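L-Ala-D/L-Glu epimerase, a muconate lactonizing enzyme (Klebsiella pneumoniae subsp. pneumoniae MGH 78578, PDB 3FCP) belongs to the enolase superfamily, pairing a muconate lactonizing enzyme-type N-terminal domain with a barrel domain that binds a magnesium ion. Local coordinates at residues Leu137-Ala149 / Arg165-Ala177. Sequence-based numbering, arbitrary orientation.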
ATOM      1  N   LEU A 137     -33.451  -1.282  26.942  1.00 31.06           N
ATOM      2  CA  LEU A 137     -32.035  -1.265  26.600  1.00 29.84           C
ATOM      3  C   LEU A 137     -31.085  -1.328  27.780  1.00 28.17           C
ATOM      4  O   LEU A 137     -31.356  -0.768  28.846  1.00 26.74           O
ATOM      5  CB  LEU A 137     -31.718  -0.019  25.768  1.00 31.82           C
ATOM      6  CG  LEU A 137     -32.284   0.015  24.345  1.00 34.14           C
ATOM      7  CD1 LEU A 137     -33.793   0.181  24.384  1.00 33.44           C
ATOM      8  CD2 LEU A 137     -31.646   1.159  23.581  1.00 34.24           C
ATOM      9  N   PRO A 138     -29.941  -2.012  27.599  1.00 28.35           N
ATOM     10  CA  PRO A 138     -28.954  -2.128  28.674  1.00 26.81           C
ATOM     11  C   PRO A 138     -28.229  -0.807  28.891  1.00 26.50           C
ATOM     12  O   PRO A 138     -27.966  -0.058  27.947  1.00 26.16           O
ATOM     13  CB  PRO A 138     -28.030  -3.233  28.173  1.00 27.34           C
ATOM     14  CG  PRO A 138     -28.068  -3.034  26.682  1.00 28.37           C
ATOM     15  CD  PRO A 138     -29.531  -2.798  26.421  1.00 27.64           C
ATOM     16  N   VAL A 139     -27.919  -0.525  30.149  1.00 25.43           N
ATOM     17  CA  VAL A 139     -27.226   0.697  30.528  1.00 25.88           C
ATOM     18  C   VAL A 139     -26.161   0.321  31.559  1.00 29.04           C
ATOM     19  O   VAL A 139     -26.481  -0.203  32.631  1.00 28.36           O
ATOM     20  CB  VAL A 139     -28.197   1.715  31.172  1.00 25.98           C
ATOM     21  CG1 VAL A 139     -27.440   2.963  31.593  1.00 24.98           C
ATOM     22  CG2 VAL A 139     -29.311   2.069  30.197  1.00 24.98           C
ATOM     23  N   LEU A 140     -24.898   0.564  31.234  1.00 27.72           N
ATOM     24  CA  LEU A 140     -23.832   0.243  32.172  1.00 28.62           C
ATOM     25  C   LEU A 140     -23.661   1.403  33.143  1.00 29.92           C
ATOM     26  O   LEU A 140     -24.357   2.414  33.042  1.00 29.60           O
ATOM     27  CB  LEU A 140     -22.528  -0.029  31.416  1.00 28.10           C
ATOM     28  CG  LEU A 140     -22.026   1.003  30.399  1.00 26.47           C
ATOM     29  CD1 LEU A 140     -21.500   2.247  31.112  1.00 25.06           C
ATOM     30  CD2 LEU A 140     -20.917   0.368  29.556  1.00 25.32           C
ATOM     31  N   TRP A 141     -22.748   1.250  34.095  1.00 31.02           N
ATOM     32  CA  TRP A 141     -22.488   2.302  35.070  1.00 32.17           C
ATOM     33  C   TRP A 141     -21.011   2.676  34.999  1.00 31.24           C
ATOM     34  O   TRP A 141     -20.154   1.814  34.801  1.00 30.10           O
ATOM     35  CB  TRP A 141     -22.844   1.820  36.485  1.00 34.61           C
ATOM     36  CG  TRP A 141     -22.701   2.883  37.534  1.00 37.10           C
ATOM     37  CD1 TRP A 141     -21.804   2.905  38.565  1.00 38.74           C
ATOM     38  CD2 TRP A 141     -23.457   4.095  37.635  1.00 37.95           C
ATOM     39  NE1 TRP A 141     -21.952   4.059  39.298  1.00 39.47           N
ATOM     40  CE2 TRP A 141     -22.960   4.807  38.749  1.00 38.66           C
ATOM     41  CE3 TRP A 141     -24.504   4.651  36.889  1.00 38.46           C
ATOM     42  CZ2 TRP A 141     -23.475   6.049  39.136  1.00 40.05           C
ATOM     43  CZ3 TRP A 141     -25.018   5.887  37.274  1.00 40.19           C
ATOM     44  CH2 TRP A 141     -24.501   6.571  38.389  1.00 40.20           C
ATOM     45  N   THR A 142     -20.712   3.960  35.141  1.00 31.56           N
ATOM     46  CA  THR A 142     -19.329   4.399  35.088  1.00 32.78           C
ATOM     47  C   THR A 142     -18.766   4.555  36.489  1.00 34.41           C
ATOM     48  O   THR A 142     -19.433   5.056  37.393  1.00 34.69           O
ATOM     49  CB  THR A 142     -19.178   5.736  34.315  1.00 34.13           C
ATOM     50  OG1 THR A 142     -19.388   5.504  32.916  1.00 33.61           O
ATOM     51  CG2 THR A 142     -17.782   6.324  34.507  1.00 33.67           C
ATOM     52  N   LEU A 143     -17.535   4.089  36.660  1.00 35.07           N
ATOM     53  CA  LEU A 143     -16.832   4.178  37.930  1.00 35.34           C
ATOM     54  C   LEU A 143     -15.740   5.215  37.707  1.00 35.13           C
ATOM     55  O   LEU A 143     -14.774   4.965  36.983  1.00 35.52           O
ATOM     56  CB  LEU A 143     -16.234   2.813  38.281  1.00 34.97           C
ATOM     57  CG  LEU A 143     -17.288   1.709  38.409  1.00 34.44           C
ATOM     58  CD1 LEU A 143     -16.629   0.348  38.495  1.00 35.37           C
ATOM     59  CD2 LEU A 143     -18.144   1.968  39.639  1.00 35.55           C
ATOM     60  N   ALA A 144     -15.910   6.390  38.302  1.00 35.48           N
ATOM     61  CA  ALA A 144     -14.938   7.465  38.139  1.00 37.52           C
ATOM     62  C   ALA A 144     -14.829   8.375  39.361  1.00 38.34           C
ATOM     63  O   ALA A 144     -14.683   9.589  39.220  1.00 36.82           O
ATOM     64  CB  ALA A 144     -15.296   8.294  36.911  1.00 37.56           C
ATOM     65  N   SER A 145     -14.890   7.792  40.554  1.00 39.95           N
ATOM     66  CA  SER A 145     -14.798   8.573  41.786  1.00 42.14           C
ATOM     67  C   SER A 145     -13.358   8.988  42.056  1.00 43.38           C
ATOM     68  O   SER A 145     -13.097   9.824  42.920  1.00 44.55           O
ATOM     69  CB  SER A 145     -15.320   7.763  42.976  1.00 42.09           C
ATOM     70  OG  SER A 145     -14.448   6.690  43.282  1.00 42.55           O
ATOM     71  N   GLY A 146     -12.426   8.402  41.313  1.00 44.06           N
ATOM     72  CA  GLY A 146     -11.026   8.720  41.510  1.00 44.50           C
ATOM     73  C   GLY A 146     -10.423   7.884  42.624  1.00 45.12           C
ATOM     74  O   GLY A 146      -9.223   7.966  42.890  1.00 46.23           O
ATOM     75  N   ASP A 147     -11.257   7.077  43.278  1.00 44.50           N
ATOM     76  CA  ASP A 147     -10.806   6.211  44.367  1.00 44.34           C
ATOM     77  C   ASP A 147     -11.127   4.745  44.068  1.00 42.77           C
ATOM     78  O   ASP A 147     -12.293   4.367  43.943  1.00 42.82           O
ATOM     79  CB  ASP A 147     -11.480   6.614  45.684  1.00 45.90           C
ATOM     80  CG  ASP A 147     -11.027   5.755  46.857  1.00 49.21           C
ATOM     81  OD1 ASP A 147      -9.862   5.892  47.282  1.00 51.59           O
ATOM     82  OD2 ASP A 147     -11.829   4.932  47.347  1.00 50.32           O
ATOM     83  N   THR A 148     -10.089   3.920  43.965  1.00 40.92           N
ATOM     84  CA  THR A 148     -10.263   2.502  43.672  1.00 38.50           C
ATOM     85  C   THR A 148     -11.259   1.841  44.619  1.00 37.55           C
ATOM     86  O   THR A 148     -12.194   1.172  44.181  1.00 36.55           O
ATOM     87  CB  THR A 148      -8.924   1.751  43.769  1.00 38.25           C
ATOM     88  OG1 THR A 148      -7.965   2.376  42.910  1.00 37.12           O
ATOM     89  CG2 THR A 148      -9.096   0.296  43.360  1.00 35.63           C
ATOM     90  N   ALA A 149     -11.048   2.032  45.918  1.00 36.71           N
ATOM     91  CA  ALA A 149     -11.920   1.453  46.935  1.00 36.55           C
ATOM     92  C   ALA A 149     -13.370   1.887  46.737  1.00 35.14           C
ATOM     93  O   ALA A 149     -14.283   1.060  46.740  1.00 33.69           O
ATOM     94  CB  ALA A 149     -11.434   1.855  48.331  1.00 35.53           C
ATOM     95  N   ARG A 165     -23.930  -5.047  35.456  1.00 48.91           N
ATOM     96  CA  ARG A 165     -23.142  -6.178  34.981  1.00 47.99           C
ATOM     97  C   ARG A 165     -22.010  -5.700  34.070  1.00 45.24           C
ATOM     98  O   ARG A 165     -21.089  -6.455  33.758  1.00 44.97           O
ATOM     99  CB  ARG A 165     -24.042  -7.167  34.240  1.00 51.10           C
ATOM    100  CG  ARG A 165     -25.339  -7.454  34.973  1.00 54.94           C
ATOM    101  CD  ARG A 165     -26.107  -8.592  34.331  1.00 60.27           C
ATOM    102  NE  ARG A 165     -25.424  -9.874  34.490  1.00 63.93           N
ATOM    103  CZ  ARG A 165     -25.183 -10.455  35.664  1.00 65.79           C
ATOM    104  NH1 ARG A 165     -25.567  -9.874  36.794  1.00 65.18           N
ATOM    105  NH2 ARG A 165     -24.556 -11.623  35.706  1.00 67.07           N
ATOM    106  N   ALA A 166     -22.091  -4.442  33.644  1.00 41.65           N
ATOM    107  CA  ALA A 166     -21.065  -3.845  32.799  1.00 37.57           C
ATOM    108  C   ALA A 166     -20.639  -2.535  33.445  1.00 35.63           C
ATOM    109  O   ALA A 166     -21.476  -1.774  33.931  1.00 34.61           O
ATOM    110  CB  ALA A 166     -21.604  -3.589  31.397  1.00 38.50           C
ATOM    111  N   PHE A 167     -19.338  -2.279  33.461  1.00 32.38           N
ATOM    112  CA  PHE A 167     -18.816  -1.059  34.052  1.00 31.03           C
ATOM    113  C   PHE A 167     -17.814  -0.385  33.124  1.00 29.30           C
ATOM    114  O   PHE A 167     -17.036  -1.051  32.444  1.00 28.57           O
ATOM    115  CB  PHE A 167     -18.139  -1.377  35.388  1.00 31.04           C
ATOM    116  CG  PHE A 167     -19.053  -2.026  36.389  1.00 34.26           C
ATOM    117  CD1 PHE A 167     -19.959  -1.265  37.121  1.00 36.10           C
ATOM    118  CD2 PHE A 167     -19.029  -3.402  36.579  1.00 35.80           C
ATOM    119  CE1 PHE A 167     -20.833  -1.867  38.034  1.00 36.16           C
ATOM    120  CE2 PHE A 167     -19.900  -4.014  37.487  1.00 37.86           C
ATOM    121  CZ  PHE A 167     -20.802  -3.242  38.213  1.00 35.88           C
ATOM    122  N   LYS A 168     -17.850   0.942  33.099  1.00 27.56           N
ATOM    123  CA  LYS A 168     -16.929   1.728  32.288  1.00 28.00           C
ATOM    124  C   LYS A 168     -16.055   2.518  33.253  1.00 27.88           C
ATOM    125  O   LYS A 168     -16.553   3.337  34.024  1.00 29.76           O
ATOM    126  CB  LYS A 168     -17.706   2.673  31.365  1.00 28.25           C
ATOM    127  CG  LYS A 168     -16.861   3.762  30.717  1.00 29.64           C
ATOM    128  CD  LYS A 168     -17.680   4.605  29.741  1.00 28.51           C
ATOM    129  CE  LYS A 168     -16.964   5.907  29.402  1.00 28.19           C
ATOM    130  NZ  LYS A 168     -17.605   6.650  28.272  1.00 28.15           N
ATOM    131  N   LEU A 169     -14.753   2.261  33.225  1.00 28.61           N
ATOM    132  CA  LEU A 169     -13.835   2.957  34.120  1.00 29.82           C
ATOM    133  C   LEU A 169     -13.130   4.086  33.391  1.00 30.24           C
ATOM    134  O   LEU A 169     -12.617   3.902  32.283  1.00 30.65           O
ATOM    135  CB  LEU A 169     -12.783   1.994  34.676  1.00 30.07           C
ATOM    136  CG  LEU A 169     -13.175   0.537  34.928  1.00 32.30           C
ATOM    137  CD1 LEU A 169     -12.001  -0.176  35.597  1.00 32.06           C
ATOM    138  CD2 LEU A 169     -14.420   0.457  35.781  1.00 33.22           C
ATOM    139  N   LYS A 170     -13.108   5.261  34.003  1.00 29.99           N
ATOM    140  CA  LYS A 170     -12.437   6.385  33.380  1.00 31.40           C
ATOM    141  C   LYS A 170     -11.032   6.488  33.944  1.00 31.23           C
ATOM    142  O   LYS A 170     -10.827   6.438  35.160  1.00 29.93           O
ATOM    143  CB  LYS A 170     -13.221   7.681  33.606  1.00 34.93           C
ATOM    144  CG  LYS A 170     -14.612   7.637  32.973  1.00 40.27           C
ATOM    145  CD  LYS A 170     -15.052   8.984  32.404  1.00 43.58           C
ATOM    146  CE  LYS A 170     -14.199   9.404  31.211  1.00 45.06           C
ATOM    147  NZ  LYS A 170     -14.702  10.673  30.585  1.00 43.22           N
ATOM    148  N   ILE A 171     -10.062   6.601  33.046  1.00 30.25           N
ATOM    149  CA  ILE A 171      -8.666   6.701  33.438  1.00 30.16           C
ATOM    150  C   ILE A 171      -7.984   7.684  32.507  1.00 30.61           C
ATOM    151  O   ILE A 171      -8.632   8.267  31.640  1.00 30.11           O
ATOM    152  CB  ILE A 171      -7.962   5.336  33.333  1.00 28.53           C
ATOM    153  CG1 ILE A 171      -8.109   4.787  31.910  1.00 28.03           C
ATOM    154  CG2 ILE A 171      -8.567   4.361  34.336  1.00 29.14           C
ATOM    155  CD1 ILE A 171      -7.387   3.477  31.668  1.00 28.56           C
ATOM    156  N   GLY A 172      -6.678   7.859  32.688  1.00 30.67           N
ATOM    157  CA  GLY A 172      -5.933   8.776  31.850  1.00 32.88           C
ATOM    158  C   GLY A 172      -5.590  10.078  32.549  1.00 35.06           C
ATOM    159  O   GLY A 172      -4.936  10.939  31.969  1.00 35.87           O
ATOM    160  N   ALA A 173      -6.021  10.223  33.799  1.00 37.43           N
ATOM    161  CA  ALA A 173      -5.754  11.440  34.566  1.00 39.10           C
ATOM    162  C   ALA A 173      -4.535  11.292  35.472  1.00 40.49           C
ATOM    163  O   ALA A 173      -4.056  12.271  36.042  1.00 42.14           O
ATOM    164  CB  ALA A 173      -6.980  11.809  35.402  1.00 38.24           C
ATOM    165  N   ARG A 174      -4.039  10.067  35.607  1.00 41.02           N
ATOM    166  CA  ARG A 174      -2.878   9.805  36.447  1.00 42.28           C
ATOM    167  C   ARG A 174      -1.772   9.118  35.652  1.00 42.16           C
ATOM    168  O   ARG A 174      -1.927   8.860  34.459  1.00 41.11           O
ATOM    169  CB  ARG A 174      -3.282   8.931  37.634  1.00 44.66           C
ATOM    170  CG  ARG A 174      -4.303   9.576  38.558  1.00 48.94           C
ATOM    171  CD  ARG A 174      -4.601   8.680  39.747  1.00 53.94           C
ATOM    172  NE  ARG A 174      -5.467   9.327  40.730  1.00 58.60           N
ATOM    173  CZ  ARG A 174      -6.746   9.631  40.528  1.00 60.38           C
ATOM    174  NH1 ARG A 174      -7.327   9.349  39.367  1.00 62.21           N
ATOM    175  NH2 ARG A 174      -7.445  10.218  41.489  1.00 61.64           N
ATOM    176  N   GLU A 175      -0.648   8.839  36.310  1.00 41.49           N
ATOM    177  CA  GLU A 175       0.467   8.167  35.653  1.00 40.18           C
ATOM    178  C   GLU A 175      -0.026   6.796  35.207  1.00 37.39           C
ATOM    179  O   GLU A 175      -0.899   6.212  35.849  1.00 35.63           O
ATOM    180  CB  GLU A 175       1.647   8.014  36.618  1.00 42.97           C
ATOM    181  CG  GLU A 175       2.250   9.333  37.074  1.00 47.27           C
ATOM    182  CD  GLU A 175       2.904  10.099  35.938  1.00 51.34           C
ATOM    183  OE1 GLU A 175       3.335  11.251  36.164  1.00 54.64           O
ATOM    184  OE2 GLU A 175       2.994   9.551  34.818  1.00 53.64           O
ATOM    185  N   LEU A 176       0.530   6.286  34.113  1.00 34.46           N
ATOM    186  CA  LEU A 176       0.112   4.990  33.587  1.00 33.92           C
ATOM    187  C   LEU A 176       0.118   3.878  34.633  1.00 33.81           C
ATOM    188  O   LEU A 176      -0.870   3.156  34.788  1.00 33.37           O
ATOM    189  CB  LEU A 176       0.994   4.584  32.400  1.00 31.89           C
ATOM    190  CG  LEU A 176       0.643   3.251  31.719  1.00 31.28           C
ATOM    191  CD1 LEU A 176      -0.818   3.258  31.264  1.00 29.05           C
ATOM    192  CD2 LEU A 176       1.572   3.025  30.536  1.00 30.54           C
ATOM    193  N   ALA A 177       1.232   3.739  35.346  1.00 34.31           N
ATOM    194  CA  ALA A 177       1.360   2.703  36.361  1.00 34.51           C
ATOM    195  C   ALA A 177       0.219   2.777  37.364  1.00 33.50           C
ATOM    196  O   ALA A 177      -0.360   1.754  37.730  1.00 32.73           O
ATOM    197  CB  ALA A 177       2.712   2.831  37.084  1.00 34.86           C
TER
HETATM  198  O   HOH W   1     -12.156   4.296  36.923  1.00 34.00           O
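With CG anti to the backbone N (chi1 166°) and the chain extended beyond it, Lys-168 runs alongside Thr-142, both side chains pointing the same way. The methylenes pass the threonine hydroxyl, Lys-168 CB lying 3.6 Å from Thr-142 OG1, which is buried with no hydrogen-bond partner in the model. Leu-140 also touches the lysine, its CD1 3.8 Å from Lys-168 CB. On the opposite face of the sheet, Leu-143 holds CG beside its own backbone N (chi1 -60°), which brings CD1 against two neighbours: 3.5 Å from Leu-169 CD2, a side-by-side methyl contact, and 3.9 Å from Phe-167 CB. Parallel pairing joins the backbones. Trp-141 N donates to Ala-166 O, Lys-168 N to Trp-141 O and, at 2.9 Å, Leu-143 N to Lys-168 O. The last rung, Lys-170 N to Leu-143 O, is weak at 3.4 Å, and there a water donates to both Leu-143 O (2.7 Å) and Lys-170 O, bridging the strands as they part. Lys-168 NZ forms salt bridges with Asp-199, Glu-225 and Glu-327. Strands 136-143 and 166-170 are consecutive parallel barrel strands joined by helix 148-158 in a beta-alpha-beta crossover; Leu-143 and Phe-167 pack against that helix, Leu-169 against helix 176-189, and strand 195-199 follows beyond 166-170.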